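PDB 6R5T: periplasmic beta-glucosidase from Pseudomonas aeruginosa, which probably hydrolyses terminal, non-reducing beta-D-glucosyl residues from beta-glucosides, releasing beta-D-glucose. Local coordinates for residues V53-I58 against R332-P337; I109-A114 against D169-A174; G269-A274 against S293-K298. The protein carries 1 engineered substitution. All blocks are in the same frame, centred on the assembly; numbering follows the deposited sequence.

Contact 1: residues V53-I58 against R332-P337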
# COMPACT_ATOMS: atom_id res chain seq x y z
N VAL A 53 -27.78 23.39 -14.59
CA VAL A 53 -28.50 22.09 -14.63
C VAL A 53 -30.03 22.21 -14.71
O VAL A 53 -30.71 21.22 -14.41
CB VAL A 53 -28.14 21.24 -13.40
CG1 VAL A 53 -26.62 21.01 -13.37
CG2 VAL A 53 -28.62 21.88 -12.12
N THR A 54 -30.55 23.38 -15.03
CA THR A 54 -32.02 23.52 -15.19
C THR A 54 -32.32 24.07 -16.58
O THR A 54 -31.50 24.79 -17.13
CB THR A 54 -32.67 24.40 -14.12
OG1 THR A 54 -32.34 25.75 -14.40
CG2 THR A 54 -32.20 24.04 -12.72
N ARG A 55 -33.48 23.71 -17.08
CA ARG A 55 -33.87 24.11 -18.46
C ARG A 55 -33.76 25.62 -18.64
O ARG A 55 -33.14 26.09 -19.60
CB ARG A 55 -35.26 23.62 -18.83
CG ARG A 55 -35.72 24.27 -20.14
CD ARG A 55 -37.16 23.97 -20.38
NE ARG A 55 -37.36 22.62 -20.83
CZ ARG A 55 -38.47 22.17 -21.42
NH1 ARG A 55 -39.50 22.99 -21.66
NH2 ARG A 55 -38.52 20.93 -21.83
N PRO A 56 -34.36 26.47 -17.77
CA PRO A 56 -34.25 27.91 -17.99
C PRO A 56 -32.81 28.44 -18.00
O PRO A 56 -32.49 29.35 -18.76
CB PRO A 56 -35.09 28.58 -16.89
CG PRO A 56 -35.67 27.45 -16.05
CD PRO A 56 -35.31 26.12 -16.69
N ASP A 57 -31.97 27.91 -17.14
CA ASP A 57 -30.56 28.38 -17.01
C ASP A 57 -29.74 27.92 -18.21
O ASP A 57 -28.95 28.74 -18.75
CB ASP A 57 -29.92 27.83 -15.75
CG ASP A 57 -30.49 28.39 -14.47
OD1 ASP A 57 -30.98 29.53 -14.52
OD2 ASP A 57 -30.38 27.67 -13.45
N ILE A 58 -29.98 26.70 -18.64
CA ILE A 58 -29.28 26.16 -19.84
C ILE A 58 -29.78 26.88 -21.10
O ILE A 58 -28.94 27.25 -21.97
CB ILE A 58 -29.43 24.63 -19.94
CG1 ILE A 58 -28.69 23.95 -18.77
CG2 ILE A 58 -28.91 24.16 -21.29
CD1 ILE A 58 -28.88 22.44 -18.73
N ARG A 332 -32.66 20.81 -28.66
CA ARG A 332 -33.34 19.49 -28.73
C ARG A 332 -33.61 18.91 -27.33
O ARG A 332 -34.59 18.16 -27.20
CB ARG A 332 -32.56 18.52 -29.59
CG ARG A 332 -31.18 18.15 -29.05
CD ARG A 332 -30.28 17.52 -30.09
NE ARG A 332 -30.91 16.39 -30.74
CZ ARG A 332 -31.47 16.38 -31.96
NH1 ARG A 332 -31.38 17.42 -32.76
NH2 ARG A 332 -32.04 15.29 -32.40
N ARG A 333 -32.83 19.29 -26.31
CA ARG A 333 -33.08 18.83 -24.92
C ARG A 333 -33.74 19.94 -24.09
O ARG A 333 -33.82 19.80 -22.86
CB ARG A 333 -31.75 18.34 -24.30
CG ARG A 333 -31.20 17.13 -25.02
CD ARG A 333 -29.92 16.61 -24.33
NE ARG A 333 -29.54 15.41 -25.02
CZ ARG A 333 -28.88 15.34 -26.18
NH1 ARG A 333 -28.31 16.40 -26.72
NH2 ARG A 333 -28.71 14.17 -26.72
N LEU A 334 -34.19 21.04 -24.73
CA LEU A 334 -34.64 22.25 -23.99
C LEU A 334 -36.11 22.59 -24.29
O LEU A 334 -36.51 23.66 -23.88
CB LEU A 334 -33.69 23.38 -24.35
CG LEU A 334 -32.28 23.16 -23.81
CD1 LEU A 334 -31.32 24.18 -24.36
CD2 LEU A 334 -32.31 23.22 -22.29
N GLY A 335 -36.82 21.70 -24.95
CA GLY A 335 -38.23 21.89 -25.36
C GLY A 335 -38.39 23.06 -26.32
O GLY A 335 -37.37 23.48 -26.96
N LYS A 336 -39.60 23.63 -26.35
CA LYS A 336 -39.99 24.78 -27.23
C LYS A 336 -39.96 26.08 -26.43
O LYS A 336 -40.22 26.07 -25.23
CB LYS A 336 -41.42 24.63 -27.77
CG LYS A 336 -41.82 23.25 -28.28
CD LYS A 336 -41.37 22.96 -29.70
CE LYS A 336 -40.30 21.89 -29.80
NZ LYS A 336 -40.19 21.38 -31.19
N PRO A 337 -39.73 27.24 -27.09
CA PRO A 337 -39.51 28.52 -26.39
C PRO A 337 -40.71 29.01 -25.57
O PRO A 337 -40.52 29.84 -24.66
CB PRO A 337 -39.24 29.53 -27.52
CG PRO A 337 -38.87 28.67 -28.71
CD PRO A 337 -39.68 27.40 -28.55
O HOH W 1 -35.41 20.57 -20.83

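Contact 2: residues I109-A114 against D169-A174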
# COMPACT_ATOMS: atom_id res chain seq x y z
N ILE A 109 -32.61 6.03 -16.26
CA ILE A 109 -33.45 7.04 -15.58
C ILE A 109 -32.61 8.28 -15.32
O ILE A 109 -33.11 9.42 -15.43
CB ILE A 109 -34.04 6.46 -14.29
CG1 ILE A 109 -35.02 5.33 -14.61
CG2 ILE A 109 -34.62 7.53 -13.42
CD1 ILE A 109 -36.29 5.78 -15.27
N SER A 110 -31.35 8.11 -14.90
CA SER A 110 -30.48 9.28 -14.67
C SER A 110 -30.40 10.13 -15.96
O SER A 110 -30.45 11.33 -15.92
CB SER A 110 -29.07 8.84 -14.28
OG SER A 110 -29.06 8.17 -13.02
N ALA A 111 -30.18 9.46 -17.07
CA ALA A 111 -30.02 10.13 -18.38
C ALA A 111 -31.34 10.80 -18.78
O ALA A 111 -31.31 11.95 -19.24
CB ALA A 111 -29.60 9.14 -19.42
N LEU A 112 -32.43 10.10 -18.59
CA LEU A 112 -33.80 10.63 -18.88
C LEU A 112 -33.99 11.91 -18.08
O LEU A 112 -34.37 12.97 -18.63
CB LEU A 112 -34.83 9.57 -18.46
CG LEU A 112 -36.30 9.91 -18.73
CD1 LEU A 112 -37.14 8.62 -18.73
CD2 LEU A 112 -36.82 10.88 -17.69
N GLU A 113 -33.71 11.89 -16.77
CA GLU A 113 -33.92 13.06 -15.91
C GLU A 113 -32.94 14.20 -16.23
O GLU A 113 -33.31 15.37 -16.19
CB GLU A 113 -33.84 12.72 -14.43
CG GLU A 113 -34.97 11.83 -13.94
CD GLU A 113 -34.93 11.65 -12.46
OE1 GLU A 113 -33.87 12.03 -11.81
OE2 GLU A 113 -35.94 11.17 -11.90
N ALA A 114 -31.67 13.89 -16.54
CA ALA A 114 -30.67 14.94 -16.78
C ALA A 114 -30.97 15.64 -18.13
O ALA A 114 -30.98 16.88 -18.17
CB ALA A 114 -29.29 14.33 -16.72
N ASP A 169 -33.59 11.99 -24.95
CA ASP A 169 -33.51 11.35 -23.62
C ASP A 169 -32.16 10.63 -23.47
O ASP A 169 -32.06 9.78 -22.57
CB ASP A 169 -34.70 10.42 -23.40
CG ASP A 169 -34.84 9.31 -24.42
OD1 ASP A 169 -34.12 9.30 -25.47
OD2 ASP A 169 -35.70 8.45 -24.17
N SER A 170 -31.19 10.91 -24.34
CA SER A 170 -29.80 10.39 -24.26
C SER A 170 -28.92 11.48 -23.67
O SER A 170 -29.15 12.68 -23.93
CB SER A 170 -29.28 9.95 -25.59
OG SER A 170 -29.94 8.78 -26.06
N ILE A 171 -27.82 11.08 -23.04
CA ILE A 171 -26.68 11.96 -22.70
C ILE A 171 -25.42 11.23 -23.12
O ILE A 171 -25.37 9.96 -23.13
CB ILE A 171 -26.64 12.37 -21.22
CG1 ILE A 171 -26.38 11.15 -20.31
CG2 ILE A 171 -27.89 13.14 -20.85
CD1 ILE A 171 -26.35 11.47 -18.84
N MET A 172 -24.37 11.99 -23.35
CA MET A 172 -23.04 11.41 -23.63
C MET A 172 -22.37 11.03 -22.31
O MET A 172 -22.49 11.75 -21.32
CB MET A 172 -22.15 12.42 -24.36
CG MET A 172 -20.79 11.90 -24.63
SD MET A 172 -19.81 13.00 -25.75
CE MET A 172 -20.73 12.78 -27.27
N ALA A 173 -21.71 9.88 -22.31
CA ALA A 173 -20.94 9.39 -21.14
C ALA A 173 -19.50 9.92 -21.32
O ALA A 173 -18.90 9.72 -22.38
CB ALA A 173 -20.91 7.90 -21.09
N ALA A 174 -18.96 10.55 -20.30
CA ALA A 174 -17.54 10.89 -20.18
C ALA A 174 -16.98 9.96 -19.07
O ALA A 174 -17.08 10.29 -17.92
CB ALA A 174 -17.34 12.35 -19.86

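Contact 3: residues G269-A274 against S293-K298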
# COMPACT_ATOMS: atom_id res chain seq x y z
N GLY A 269 7.29 24.56 -14.96
CA GLY A 269 7.63 25.65 -14.03
C GLY A 269 6.70 26.83 -14.22
O GLY A 269 6.76 27.77 -13.41
N ASN A 270 5.83 26.76 -15.22
CA ASN A 270 4.92 27.89 -15.50
C ASN A 270 3.70 27.39 -16.25
O ASN A 270 3.71 26.25 -16.76
CB ASN A 270 5.65 29.02 -16.24
CG ASN A 270 6.27 28.52 -17.50
OD1 ASN A 270 5.58 28.07 -18.41
ND2 ASN A 270 7.60 28.45 -17.51
N GLU A 271 2.69 28.24 -16.38
CA GLU A 271 1.41 27.85 -17.02
C GLU A 271 1.59 27.60 -18.53
O GLU A 271 0.86 26.84 -19.12
CB GLU A 271 0.40 28.97 -16.81
CG GLU A 271 -0.07 29.09 -15.39
CD GLU A 271 -1.16 30.14 -15.27
OE1 GLU A 271 -1.58 30.76 -16.32
OE2 GLU A 271 -1.62 30.29 -14.17
N ARG A 272 2.48 28.34 -19.19
CA ARG A 272 2.74 28.18 -20.63
C ARG A 272 3.23 26.76 -20.92
O ARG A 272 2.74 26.11 -21.82
CB ARG A 272 3.79 29.22 -21.01
CG ARG A 272 4.18 29.23 -22.47
CD ARG A 272 5.13 30.41 -22.71
NE ARG A 272 5.40 30.43 -24.13
CZ ARG A 272 5.46 31.53 -24.90
NH1 ARG A 272 5.31 32.75 -24.38
NH2 ARG A 272 5.70 31.37 -26.19
N ASP A 273 4.22 26.32 -20.15
CA ASP A 273 4.80 24.96 -20.34
C ASP A 273 3.74 23.92 -19.94
O ASP A 273 3.64 22.92 -20.61
CB ASP A 273 6.10 24.82 -19.56
CG ASP A 273 7.22 25.67 -20.13
OD1 ASP A 273 7.10 26.10 -21.31
OD2 ASP A 273 8.20 25.92 -19.38
N ALA A 274 2.93 24.18 -18.92
CA ALA A 274 1.87 23.21 -18.56
C ALA A 274 0.88 23.03 -19.71
O ALA A 274 0.49 21.88 -20.08
CB ALA A 274 1.20 23.65 -17.29
N SER A 293 -6.96 28.94 -23.34
CA SER A 293 -7.30 30.23 -23.95
C SER A 293 -6.19 31.25 -23.71
O SER A 293 -5.97 32.11 -24.56
CB SER A 293 -8.60 30.72 -23.41
OG SER A 293 -9.67 29.90 -23.89
N THR A 294 -5.50 31.18 -22.57
CA THR A 294 -4.46 32.17 -22.21
C THR A 294 -3.19 31.91 -23.02
O THR A 294 -2.51 32.86 -23.41
CB THR A 294 -4.17 32.12 -20.70
OG1 THR A 294 -5.40 32.34 -19.99
CG2 THR A 294 -3.09 33.09 -20.28
N TRP A 295 -2.82 30.65 -23.26
CA TRP A 295 -1.45 30.33 -23.72
C TRP A 295 -1.39 29.68 -25.10
O TRP A 295 -0.32 29.71 -25.68
CB TRP A 295 -0.72 29.43 -22.70
CG TRP A 295 -0.51 30.17 -21.45
CD1 TRP A 295 -1.18 30.00 -20.29
CD2 TRP A 295 0.41 31.26 -21.22
NE1 TRP A 295 -0.70 30.85 -19.33
CE2 TRP A 295 0.26 31.64 -19.87
CE3 TRP A 295 1.37 31.91 -21.99
CZ2 TRP A 295 1.00 32.68 -19.29
CZ3 TRP A 295 2.12 32.93 -21.40
CH2 TRP A 295 1.92 33.30 -20.08
N LEU A 296 -2.43 29.06 -25.64
CA LEU A 296 -2.26 28.34 -26.92
C LEU A 296 -1.83 29.29 -28.05
O LEU A 296 -1.03 28.87 -28.86
CB LEU A 296 -3.52 27.56 -27.31
CG LEU A 296 -3.76 26.27 -26.48
CD1 LEU A 296 -5.09 25.66 -26.83
CD2 LEU A 296 -2.65 25.25 -26.64
N PRO A 297 -2.38 30.52 -28.14
CA PRO A 297 -1.95 31.41 -29.24
C PRO A 297 -0.45 31.72 -29.19
O PRO A 297 0.24 31.60 -30.27
CB PRO A 297 -2.83 32.66 -29.07
CG PRO A 297 -4.06 32.13 -28.32
CD PRO A 297 -3.48 31.09 -27.37
N LYS A 298 0.06 32.01 -27.99
CA LYS A 298 1.51 32.31 -27.78
C LYS A 298 2.32 31.08 -28.13
O LYS A 298 3.38 31.19 -28.80
CB LYS A 298 1.76 32.85 -26.38
CG LYS A 298 1.43 34.33 -26.25
CD LYS A 298 1.64 34.86 -24.84
CE LYS A 298 1.27 36.32 -24.67
NZ LYS A 298 1.46 36.74 -23.27

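Contact 1: residues V53-I58 against R332-P337
Arg-55, in the first turn of helix 55-65, lays its side chain over the backbone of Leu-334 and Gly-335. The helix joins parallel strands 48-50 and 75-78 of the TIM-barrel-like N-terminal domain, while 332-337 belongs to the long connection between helices 307-323 and 352-362; the pairing illustrates how an arginine can lie against an irregular backbone and reach it through a water. From CB the chain sets out with CG anti to the backbone N (chi1 169°), and at CG it already grazes the Leu-334 side chain, running past it in the opposite direction. Arg-55 CD comes next, 3.6 Å from Leu-334 O. A bend at chi3 (-75°) then turns the guanidinium so that one of its faces lies against the peptide joining Leu-334 to Gly-335. Leu-334 O sits above that plane, 3.3 Å from Arg-55 NE, at an angle too poor for a hydrogen bond; the oxygen is instead served by NH1 of Arg-59, one turn further along the helix. Arg-55 NE directs its hydrogen to a water at its edge, 2.8 Å away. That water donates in turn to Arg-333 O, a bridge from side chain to backbone with a second leg of 2.7 Å. At the tip, Arg-55 NH2 hovers 3.6 Å from Gly-335 N, whereas NH1 forms a salt bridge with Asp-339, whose OD2 also receives the Lys-336 N-H. The apolar half of the contact lies beside this polar one: Ile-58 crosses Leu-334 at about a right angle, its CG2 touching both leucine methyls, CD2 at 3.7 Å and CD1 at 3.9 Å.

Contact 2: residues I109-A114 against D169-A174
Ile-171 reaches Ala-111 through a chi1 of 65°, which wedges CG1 between the backbone N and the carbonyl carbon, and an extended chi2 (-179°) that carries CD1 on along the helix surface. The setting is the alpha/beta barrel of the N-terminal domain: Ala-111 lies on helix 100-116, and Ile-171 immediately precedes strand 172-178, which runs parallel to strand 121-122 in the barrel sheet. The meeting is a compact example of a short residue letting a strand entrance approach a helix closely. Ala-111 CB points at the isoleucine and rests 3.9 Å from Ile-171 CG1, while Ile-171 CD1 lies at the same distance from Ala-111 CA, so the branched chain packs on helix backbone as much as on side chain. Tyr-160 of helix 146-161 touches both residues and extends the apolar patch. Nearer the start of the loop the backbones themselves converge, with Leu-112 CA only 4.8 Å from Asp-169 CA. Even so, no hydrogen bond spans the two segments: Asp-169 O, 4.0 Å from Leu-112 N, is bonded to Arg-108 NH1 one turn earlier in the same helix. The other isoleucine branch finishes the contact, Ile-171 CG2 lying 4.0 Å from Ala-111 O.

Contact 3: residues G269-A274 against S293-K298
Trp-295 is gripped at its edge by Glu-271 and covered on one face by Arg-272, so that two successive residues of helix 271-281 hold a single indole. The edge contact is a hydrogen bond from Trp-295 NE1 to Glu-271 OE1, 3.1 Å long and almost straight at 175°. The oxygen lies close to the ring plane and accepts through its anti lone pair, with the carboxylate turned nearly perpendicular to the indole. Over the face, Arg-272 CB makes a CH-pi contact, 4.0 Å from the centroid of the six-membered ring of Trp-295. A chi1 of -179° swings CG to the far side from its own N; extended from CG to NE, the arginine leads away from the ring, its CG and CD standing off the rim near CE3 and CZ3. Beyond it, one face of the guanidinium meets Lys-298 CB, which lies 4.1 Å from Arg-272 NH1. The extended lysine carries its ammonium further off, leaving Lys-298 NZ 5.7 Å from NH1 of Arg-272, while a salt bridge from Arg-272 NH2 to Glu-304 supplies the opposite charge. Thr-294 places its CG2 over the other indole face, which leaves the ring clasped between the two helices.

What positions the gripping pair lies one step further out. Asn-270 is the N-cap of helix 271-281, and its OD1 takes the Asp-273 N-H at 2.8 Å. Its ND2 returns a bond to Asp-273 OD2, approaching from above the carboxylate plane, so side chains link cap and first turn as well. The helix start that presents Glu-271 and Arg-272 is thereby fixed. Helix 271-281, strand 286-287 of the parallel barrel sheet and helix 291-301 are consecutive in the chain, and the clasp joins outer helices in the manner of an alpha/beta barrel.

How the contacts relate
Contact 1 closes a loop of more than 270 residues, within which contacts 2 and 3 follow one another along the chain. Contacts 1 and 2 are neighbours, their centres 14 Å apart, and they meet directly where Arg-333 NE makes a probable hydrogen bond of 3.0 Å to Ser-170 O. Contact 3 lies well away, about 35 Å from contact 1 and 34 Å from contact 2 between centres. Helices 55-65 and 100-116 and barrel strand 172-178 come early in the chain; helices 271-281 and 291-301 flank barrel strand 286-287. Contacts 1 and 2 therefore form one neighbourhood, where loop 332-337 is brought back against helix 55-65, and contact 3 a separate one.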